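Long-range contact in adenylate kinase (Schistosoma mansoni, PDB 3UMF), which catalyses the reversible transfer of a phosphate group between adenine nucleotides, turning ATP and AMP into two ADP: residues Leu26-Ser40 against Phe126-Phe139. Sequence-based numbering, arbitrary orientation.
Sequences LAKAKVIFVLGGPGS and FEKEVCPCLCVINF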
ATOM      1  N   LEU A  26      -0.868   2.952  20.142  1.00 73.18           N
ATOM      2  CA  LEU A  26      -0.950   3.428  18.773  1.00 72.92           C
ATOM      3  C   LEU A  26      -1.722   4.742  18.718  1.00 78.37           C
ATOM      4  O   LEU A  26      -2.657   4.890  17.929  1.00 81.56           O
ATOM      5  CB  LEU A  26      -1.650   2.386  17.900  1.00 72.50           C
ATOM      6  CG  LEU A  26      -1.065   0.972  17.883  1.00 71.78           C
ATOM      7  CD1 LEU A  26      -2.038   0.003  17.229  1.00 71.60           C
ATOM      8  CD2 LEU A  26       0.268   0.957  17.157  1.00 66.49           C
ATOM      9  N   ALA A  27      -1.334   5.688  19.567  1.00 79.22           N
ATOM     10  CA  ALA A  27      -1.952   7.007  19.581  1.00 78.46           C
ATOM     11  C   ALA A  27      -1.027   7.978  18.874  1.00 77.77           C
ATOM     12  O   ALA A  27      -1.467   8.955  18.263  1.00 76.16           O
ATOM     13  CB  ALA A  27      -2.209   7.457  21.008  1.00 76.50           C
ATOM     14  N   LYS A  28       0.266   7.694  18.963  1.00 76.52           N
ATOM     15  CA  LYS A  28       1.286   8.498  18.309  1.00 74.76           C
ATOM     16  C   LYS A  28       1.454   8.120  16.832  1.00 67.98           C
ATOM     17  O   LYS A  28       2.044   8.871  16.060  1.00 68.36           O
ATOM     18  CB  LYS A  28       2.624   8.347  19.053  1.00 77.44           C
ATOM     19  N   ALA A  29       0.912   6.967  16.444  1.00 58.95           N
ATOM     20  CA  ALA A  29       1.109   6.419  15.100  1.00 47.07           C
ATOM     21  C   ALA A  29       0.555   7.282  13.967  1.00 43.41           C
ATOM     22  O   ALA A  29      -0.591   7.734  14.012  1.00 42.92           O
ATOM     23  CB  ALA A  29       0.529   5.010  15.007  1.00 44.25           C
ATOM     24  N   LYS A  30       1.392   7.504  12.956  1.00 36.18           N
ATOM     25  CA  LYS A  30       0.997   8.181  11.726  1.00 38.20           C
ATOM     26  C   LYS A  30       1.062   7.184  10.578  1.00 42.15           C
ATOM     27  O   LYS A  30       2.141   6.717  10.215  1.00 41.96           O
ATOM     28  CB  LYS A  30       1.933   9.356  11.449  1.00 43.87           C
ATOM     29  CG  LYS A  30       1.817  10.495  12.446  1.00 50.88           C
ATOM     30  CD  LYS A  30       3.076  11.338  12.438  1.00 62.01           C
ATOM     31  CE  LYS A  30       2.769  12.812  12.626  1.00 71.07           C
ATOM     32  NZ  LYS A  30       3.836  13.655  12.015  1.00 71.64           N
ATOM     33  N   VAL A  31      -0.094   6.865  10.007  1.00 34.59           N
ATOM     34  CA  VAL A  31      -0.181   5.818   8.996  1.00 32.41           C
ATOM     35  C   VAL A  31      -0.393   6.376   7.596  1.00 31.87           C
ATOM     36  O   VAL A  31      -1.324   7.145   7.351  1.00 32.13           O
ATOM     37  CB  VAL A  31      -1.315   4.825   9.319  1.00 32.44           C
ATOM     38  CG1 VAL A  31      -1.518   3.846   8.173  1.00 33.42           C
ATOM     39  CG2 VAL A  31      -1.011   4.089  10.612  1.00 34.91           C
ATOM     40  N   ILE A  32       0.483   5.983   6.678  1.00 29.20           N
ATOM     41  CA  ILE A  32       0.388   6.414   5.293  1.00 27.65           C
ATOM     42  C   ILE A  32       0.054   5.231   4.393  1.00 31.59           C
ATOM     43  O   ILE A  32       0.888   4.351   4.167  1.00 30.08           O
ATOM     44  CB  ILE A  32       1.713   7.044   4.827  1.00 29.87           C
ATOM     45  CG1 ILE A  32       2.068   8.239   5.716  1.00 31.80           C
ATOM     46  CG2 ILE A  32       1.626   7.462   3.367  1.00 27.64           C
ATOM     47  CD1 ILE A  32       3.498   8.701   5.567  1.00 33.81           C
ATOM     48  N   PHE A  33      -1.173   5.201   3.890  1.00 30.44           N
ATOM     49  CA  PHE A  33      -1.566   4.195   2.913  1.00 28.35           C
ATOM     50  C   PHE A  33      -0.917   4.529   1.567  1.00 31.14           C
ATOM     51  O   PHE A  33      -0.905   5.688   1.151  1.00 26.31           O
ATOM     52  CB  PHE A  33      -3.089   4.167   2.766  1.00 27.07           C
ATOM     53  CG  PHE A  33      -3.817   3.639   3.981  1.00 36.23           C
ATOM     54  CD1 PHE A  33      -3.225   2.713   4.825  1.00 34.16           C
ATOM     55  CD2 PHE A  33      -5.107   4.067   4.269  1.00 38.91           C
ATOM     56  CE1 PHE A  33      -3.905   2.226   5.933  1.00 36.77           C
ATOM     57  CE2 PHE A  33      -5.792   3.581   5.374  1.00 39.53           C
ATOM     58  CZ  PHE A  33      -5.187   2.660   6.207  1.00 34.86           C
ATOM     59  N   VAL A  34      -0.376   3.522   0.891  1.00 26.15           N
ATOM     60  CA  VAL A  34       0.230   3.729  -0.424  1.00 25.00           C
ATOM     61  C   VAL A  34      -0.430   2.857  -1.492  1.00 26.57           C
ATOM     62  O   VAL A  34      -0.475   1.627  -1.373  1.00 27.47           O
ATOM     63  CB  VAL A  34       1.754   3.472  -0.400  1.00 37.57           C
ATOM     64  CG1 VAL A  34       2.353   3.677  -1.787  1.00 37.89           C
ATOM     65  CG2 VAL A  34       2.426   4.389   0.607  1.00 32.82           C
ATOM     66  N   LEU A  35      -0.944   3.506  -2.531  1.00 20.68           N
ATOM     67  CA  LEU A  35      -1.604   2.811  -3.631  1.00 22.78           C
ATOM     68  C   LEU A  35      -0.892   3.056  -4.957  1.00 21.41           C
ATOM     69  O   LEU A  35      -0.378   4.145  -5.205  1.00 22.00           O
ATOM     70  CB  LEU A  35      -3.066   3.263  -3.747  1.00 30.57           C
ATOM     71  CG  LEU A  35      -4.043   2.697  -2.713  1.00 40.07           C
ATOM     72  CD1 LEU A  35      -5.454   3.186  -3.003  1.00 36.17           C
ATOM     73  CD2 LEU A  35      -3.990   1.175  -2.709  1.00 43.36           C
ATOM     74  N   GLY A  36      -0.870   2.035  -5.807  1.00 22.29           N
ATOM     75  CA  GLY A  36      -0.258   2.146  -7.117  1.00 27.89           C
ATOM     76  C   GLY A  36      -0.357   0.854  -7.900  1.00 29.87           C
ATOM     77  O   GLY A  36       0.038  -0.209  -7.419  1.00 31.80           O
ATOM     78  N   GLY A  37      -0.890   0.945  -9.115  1.00 26.25           N
ATOM     79  CA  GLY A  37      -1.054  -0.224  -9.957  1.00 24.61           C
ATOM     80  C   GLY A  37       0.142  -0.436 -10.861  1.00 21.98           C
ATOM     81  O   GLY A  37       1.215   0.116 -10.610  1.00 29.36           O
ATOM     82  N   PRO A  38      -0.034  -1.244 -11.921  1.00 26.51           N
ATOM     83  CA  PRO A  38       1.036  -1.519 -12.889  1.00 24.25           C
ATOM     84  C   PRO A  38       1.528  -0.226 -13.537  1.00 25.84           C
ATOM     85  O   PRO A  38       0.706   0.586 -13.970  1.00 25.11           O
ATOM     86  CB  PRO A  38       0.344  -2.400 -13.935  1.00 28.23           C
ATOM     87  CG  PRO A  38      -0.820  -3.015 -13.206  1.00 26.84           C
ATOM     88  CD  PRO A  38      -1.281  -1.957 -12.250  1.00 24.20           C
ATOM     89  N   GLY A  39       2.842  -0.025 -13.578  1.00 27.65           N
ATOM     90  CA  GLY A  39       3.414   1.168 -14.178  1.00 33.46           C
ATOM     91  C   GLY A  39       3.555   2.366 -13.254  1.00 33.26           C
ATOM     92  O   GLY A  39       4.128   3.384 -13.645  1.00 32.64           O
ATOM     93  N   SER A  40       3.039   2.258 -12.031  1.00 27.56           N
ATOM     94  CA  SER A  40       3.069   3.374 -11.085  1.00 27.76           C
ATOM     95  C   SER A  40       4.465   3.663 -10.540  1.00 34.55           C
ATOM     96  O   SER A  40       4.801   4.812 -10.246  1.00 30.23           O
ATOM     97  CB  SER A  40       2.118   3.111  -9.913  1.00 27.84           C
ATOM     98  OG  SER A  40       2.580   2.032  -9.120  1.00 30.24           O
ATOM     99  N   PHE A 126      -9.589  -0.936   9.134  1.00 32.75           N
ATOM    100  CA  PHE A 126      -8.256  -0.626   9.644  1.00 35.69           C
ATOM    101  C   PHE A 126      -8.328   0.557  10.591  1.00 31.32           C
ATOM    102  O   PHE A 126      -7.801   0.513  11.701  1.00 38.43           O
ATOM    103  CB  PHE A 126      -7.283  -0.312   8.501  1.00 36.40           C
ATOM    104  CG  PHE A 126      -5.887   0.023   8.966  1.00 35.75           C
ATOM    105  CD1 PHE A 126      -5.548   1.318   9.336  1.00 29.76           C
ATOM    106  CD2 PHE A 126      -4.914  -0.959   9.031  1.00 38.05           C
ATOM    107  CE1 PHE A 126      -4.267   1.622   9.767  1.00 35.30           C
ATOM    108  CE2 PHE A 126      -3.630  -0.659   9.460  1.00 37.69           C
ATOM    109  CZ  PHE A 126      -3.308   0.633   9.827  1.00 35.24           C
ATOM    110  N   GLU A 127      -8.986   1.620  10.142  1.00 31.19           N
ATOM    111  CA  GLU A 127      -9.095   2.837  10.933  1.00 38.72           C
ATOM    112  C   GLU A 127      -9.909   2.613  12.208  1.00 38.68           C
ATOM    113  O   GLU A 127      -9.701   3.299  13.206  1.00 41.14           O
ATOM    114  CB  GLU A 127      -9.688   3.970  10.092  1.00 36.73           C
ATOM    115  CG  GLU A 127      -8.871   4.285   8.849  1.00 36.92           C
ATOM    116  CD  GLU A 127      -9.434   5.442   8.052  1.00 48.55           C
ATOM    117  OE1 GLU A 127     -10.463   5.250   7.369  1.00 50.42           O
ATOM    118  OE2 GLU A 127      -8.845   6.541   8.104  1.00 55.30           O
ATOM    119  N   LYS A 128     -10.820   1.645  12.179  1.00 42.22           N
ATOM    120  CA  LYS A 128     -11.608   1.306  13.361  1.00 52.33           C
ATOM    121  C   LYS A 128     -10.794   0.471  14.343  1.00 54.63           C
ATOM    122  O   LYS A 128     -10.644   0.832  15.509  1.00 57.89           O
ATOM    123  CB  LYS A 128     -12.879   0.541  12.969  1.00 53.03           C
ATOM    124  CG  LYS A 128     -13.710   0.064  14.160  1.00 65.53           C
ATOM    125  CD  LYS A 128     -14.843  -0.880  13.747  1.00 74.19           C
ATOM    126  CE  LYS A 128     -14.411  -2.341  13.800  1.00 79.90           C
ATOM    127  NZ  LYS A 128     -14.419  -2.983  12.455  1.00 81.39           N
ATOM    128  N   GLU A 129     -10.260  -0.642  13.849  1.00 50.06           N
ATOM    129  CA  GLU A 129      -9.570  -1.624  14.679  1.00 52.52           C
ATOM    130  C   GLU A 129      -8.157  -1.200  15.078  1.00 48.87           C
ATOM    131  O   GLU A 129      -7.641  -1.643  16.101  1.00 49.22           O
ATOM    132  CB  GLU A 129      -9.507  -2.969  13.948  1.00 54.88           C
ATOM    133  CG  GLU A 129     -10.859  -3.542  13.559  1.00 66.49           C
ATOM    134  CD  GLU A 129     -11.392  -4.523  14.580  1.00 80.19           C
ATOM    135  OE1 GLU A 129     -11.568  -4.126  15.751  1.00 84.88           O
ATOM    136  OE2 GLU A 129     -11.632  -5.692  14.212  1.00 85.61           O
ATOM    137  N   VAL A 130      -7.521  -0.357  14.268  1.00 47.54           N
ATOM    138  CA  VAL A 130      -6.146   0.058  14.548  1.00 49.19           C
ATOM    139  C   VAL A 130      -6.049   1.554  14.853  1.00 49.88           C
ATOM    140  O   VAL A 130      -6.045   1.955  16.015  1.00 51.92           O
ATOM    141  CB  VAL A 130      -5.188  -0.311  13.391  1.00 52.60           C
ATOM    142  CG1 VAL A 130      -3.742  -0.217  13.854  1.00 54.68           C
ATOM    143  CG2 VAL A 130      -5.487  -1.711  12.881  1.00 51.64           C
ATOM    144  N   CYS A 131      -5.969   2.371  13.806  1.00 47.92           N
ATOM    145  CA  CYS A 131      -5.965   3.823  13.957  1.00 54.00           C
ATOM    146  C   CYS A 131      -6.265   4.491  12.618  1.00 47.96           C
ATOM    147  O   CYS A 131      -6.001   3.912  11.563  1.00 38.14           O
ATOM    148  CB  CYS A 131      -4.625   4.314  14.516  1.00 57.80           C
ATOM    149  SG  CYS A 131      -3.210   4.039  13.440  1.00 55.29           S
ATOM    150  N   PRO A 132      -6.838   5.707  12.657  1.00 54.11           N
ATOM    151  CA  PRO A 132      -7.123   6.448  11.422  1.00 49.21           C
ATOM    152  C   PRO A 132      -5.836   6.749  10.664  1.00 43.72           C
ATOM    153  O   PRO A 132      -4.796   6.968  11.289  1.00 48.39           O
ATOM    154  CB  PRO A 132      -7.746   7.749  11.933  1.00 51.82           C
ATOM    155  CG  PRO A 132      -8.303   7.402  13.275  1.00 59.21           C
ATOM    156  CD  PRO A 132      -7.331   6.417  13.851  1.00 58.59           C
ATOM    157  N   CYS A 133      -5.892   6.753   9.340  1.00 39.39           N
ATOM    158  CA  CYS A 133      -4.694   7.029   8.566  1.00 37.31           C
ATOM    159  C   CYS A 133      -4.403   8.526   8.541  1.00 38.85           C
ATOM    160  O   CYS A 133      -5.300   9.350   8.735  1.00 37.25           O
ATOM    161  CB  CYS A 133      -4.813   6.470   7.143  1.00 35.56           C
ATOM    162  SG  CYS A 133      -5.863   7.415   6.031  1.00 41.64           S
ATOM    163  N   LEU A 134      -3.141   8.871   8.330  1.00 35.28           N
ATOM    164  CA  LEU A 134      -2.754  10.263   8.175  1.00 40.26           C
ATOM    165  C   LEU A 134      -3.142  10.747   6.781  1.00 36.63           C
ATOM    166  O   LEU A 134      -3.765  11.798   6.625  1.00 32.29           O
ATOM    167  CB  LEU A 134      -1.249  10.415   8.393  1.00 35.31           C
ATOM    168  CG  LEU A 134      -0.646  11.784   8.078  1.00 32.08           C
ATOM    169  CD1 LEU A 134      -1.208  12.857   9.001  1.00 31.91           C
ATOM    170  CD2 LEU A 134       0.867  11.718   8.181  1.00 37.91           C
ATOM    171  N   CYS A 135      -2.776   9.963   5.774  1.00 35.72           N
ATOM    172  CA  CYS A 135      -3.106  10.276   4.389  1.00 34.97           C
ATOM    173  C   CYS A 135      -2.939   9.052   3.500  1.00 35.18           C
ATOM    174  O   CYS A 135      -2.460   8.008   3.946  1.00 34.93           O
ATOM    175  CB  CYS A 135      -2.225  11.421   3.872  1.00 35.76           C
ATOM    176  SG  CYS A 135      -0.455  11.043   3.795  1.00 35.89           S
ATOM    177  N   VAL A 136      -3.350   9.193   2.246  1.00 30.45           N
ATOM    178  CA  VAL A 136      -3.166   8.160   1.246  1.00 33.49           C
ATOM    179  C   VAL A 136      -2.356   8.743   0.096  1.00 30.78           C
ATOM    180  O   VAL A 136      -2.675   9.818  -0.410  1.00 32.50           O
ATOM    181  CB  VAL A 136      -4.522   7.660   0.702  1.00 33.55           C
ATOM    182  CG1 VAL A 136      -4.315   6.599  -0.372  1.00 33.21           C
ATOM    183  CG2 VAL A 136      -5.383   7.119   1.834  1.00 32.70           C
ATOM    184  N   ILE A 137      -1.293   8.053  -0.297  1.00 24.98           N
ATOM    185  CA  ILE A 137      -0.541   8.449  -1.482  1.00 25.31           C
ATOM    186  C   ILE A 137      -0.989   7.589  -2.650  1.00 25.70           C
ATOM    187  O   ILE A 137      -0.809   6.369  -2.643  1.00 28.39           O
ATOM    188  CB  ILE A 137       0.982   8.288  -1.288  1.00 25.54           C
ATOM    189  CG1 ILE A 137       1.435   8.993  -0.009  1.00 27.80           C
ATOM    190  CG2 ILE A 137       1.731   8.850  -2.485  1.00 30.57           C
ATOM    191  CD1 ILE A 137       2.917   8.846   0.271  1.00 26.98           C
ATOM    192  N   ASN A 138      -1.594   8.224  -3.644  1.00 26.03           N
ATOM    193  CA  ASN A 138      -2.016   7.526  -4.846  1.00 23.91           C
ATOM    194  C   ASN A 138      -1.068   7.847  -5.994  1.00 27.27           C
ATOM    195  O   ASN A 138      -1.095   8.952  -6.535  1.00 26.16           O
ATOM    196  CB  ASN A 138      -3.453   7.921  -5.213  1.00 23.96           C
ATOM    197  CG  ASN A 138      -3.966   7.198  -6.448  1.00 32.06           C
ATOM    198  OD1 ASN A 138      -3.472   6.128  -6.811  1.00 34.47           O
ATOM    199  ND2 ASN A 138      -4.970   7.781  -7.097  1.00 33.12           N
ATOM    200  N   PHE A 139      -0.215   6.888  -6.347  1.00 22.96           N
ATOM    201  CA  PHE A 139       0.701   7.052  -7.475  1.00 27.20           C
ATOM    202  C   PHE A 139      -0.039   6.752  -8.773  1.00 32.79           C
ATOM    203  O   PHE A 139      -0.134   5.598  -9.196  1.00 34.76           O
ATOM    204  CB  PHE A 139       1.920   6.137  -7.329  1.00 25.82           C
ATOM    205  CG  PHE A 139       2.870   6.563  -6.242  1.00 29.52           C
ATOM    206  CD1 PHE A 139       3.685   7.669  -6.413  1.00 28.68           C
ATOM    207  CD2 PHE A 139       2.955   5.854  -5.052  1.00 24.30           C
ATOM    208  CE1 PHE A 139       4.563   8.065  -5.418  1.00 29.13           C
ATOM    209  CE2 PHE A 139       3.832   6.244  -4.053  1.00 27.64           C
ATOM    210  CZ  PHE A 139       4.636   7.353  -4.237  1.00 28.35           C
TER
HETATM  211  O   HOH W   1      -2.406   7.898  11.334  1.00 38.30           O
HETATM  212  O   HOH W   2      -1.648   3.619 -10.057  1.00 31.19           O
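Val31 packs on Phe126, at the end of helix 120-129, and on Cys131 in the loop that follows, just before strand 30-35 pairs with strand 135-139 in the parallel sheet of the P-loop kinase fold (strand order 2-3-1-4-5); the short axes lie 21° apart. With CG1 anti to its backbone N (chi1 173°), Val31 sends that methyl toward the Phe126 ring, while CG2 rests 3.6 Å from Cys131 SG. Its backbone is tied at both ends: water 1 bridges Val31 N to Pro132 O and Ala29 O, and Val31 O accepts from Leu134 N. On one side of the sheet Ile32 CG2 packs against the end of Ile137. Phe33 points to the other side, where its edge meets the face of Phe126 in a T-shaped pair (planes at 74°). Cys133 CB makes a CH-pi contact over one face of Phe33, 3.9 Å from the centroid, and Tyr185 of helix 179-186 also touches the Phe33 side chain. Parallel-sheet bonding then alternates: Phe33 N to Cys135 O, Ile137 N to Phe33 O, a nearly straight Leu35 N to Ile137 O bond (2.9 Å), and Phe139 N to Leu35 O. Val34 CG1 abuts the Phe139 ring at its edge. From Gly36 the chain enters the glycine-rich P-loop, which in this family wraps nucleotide phosphates. Its base is tied to the neighbouring strand by water 2, which accepts from Gly37 N and donates to Phe139 O at 2.6 Å.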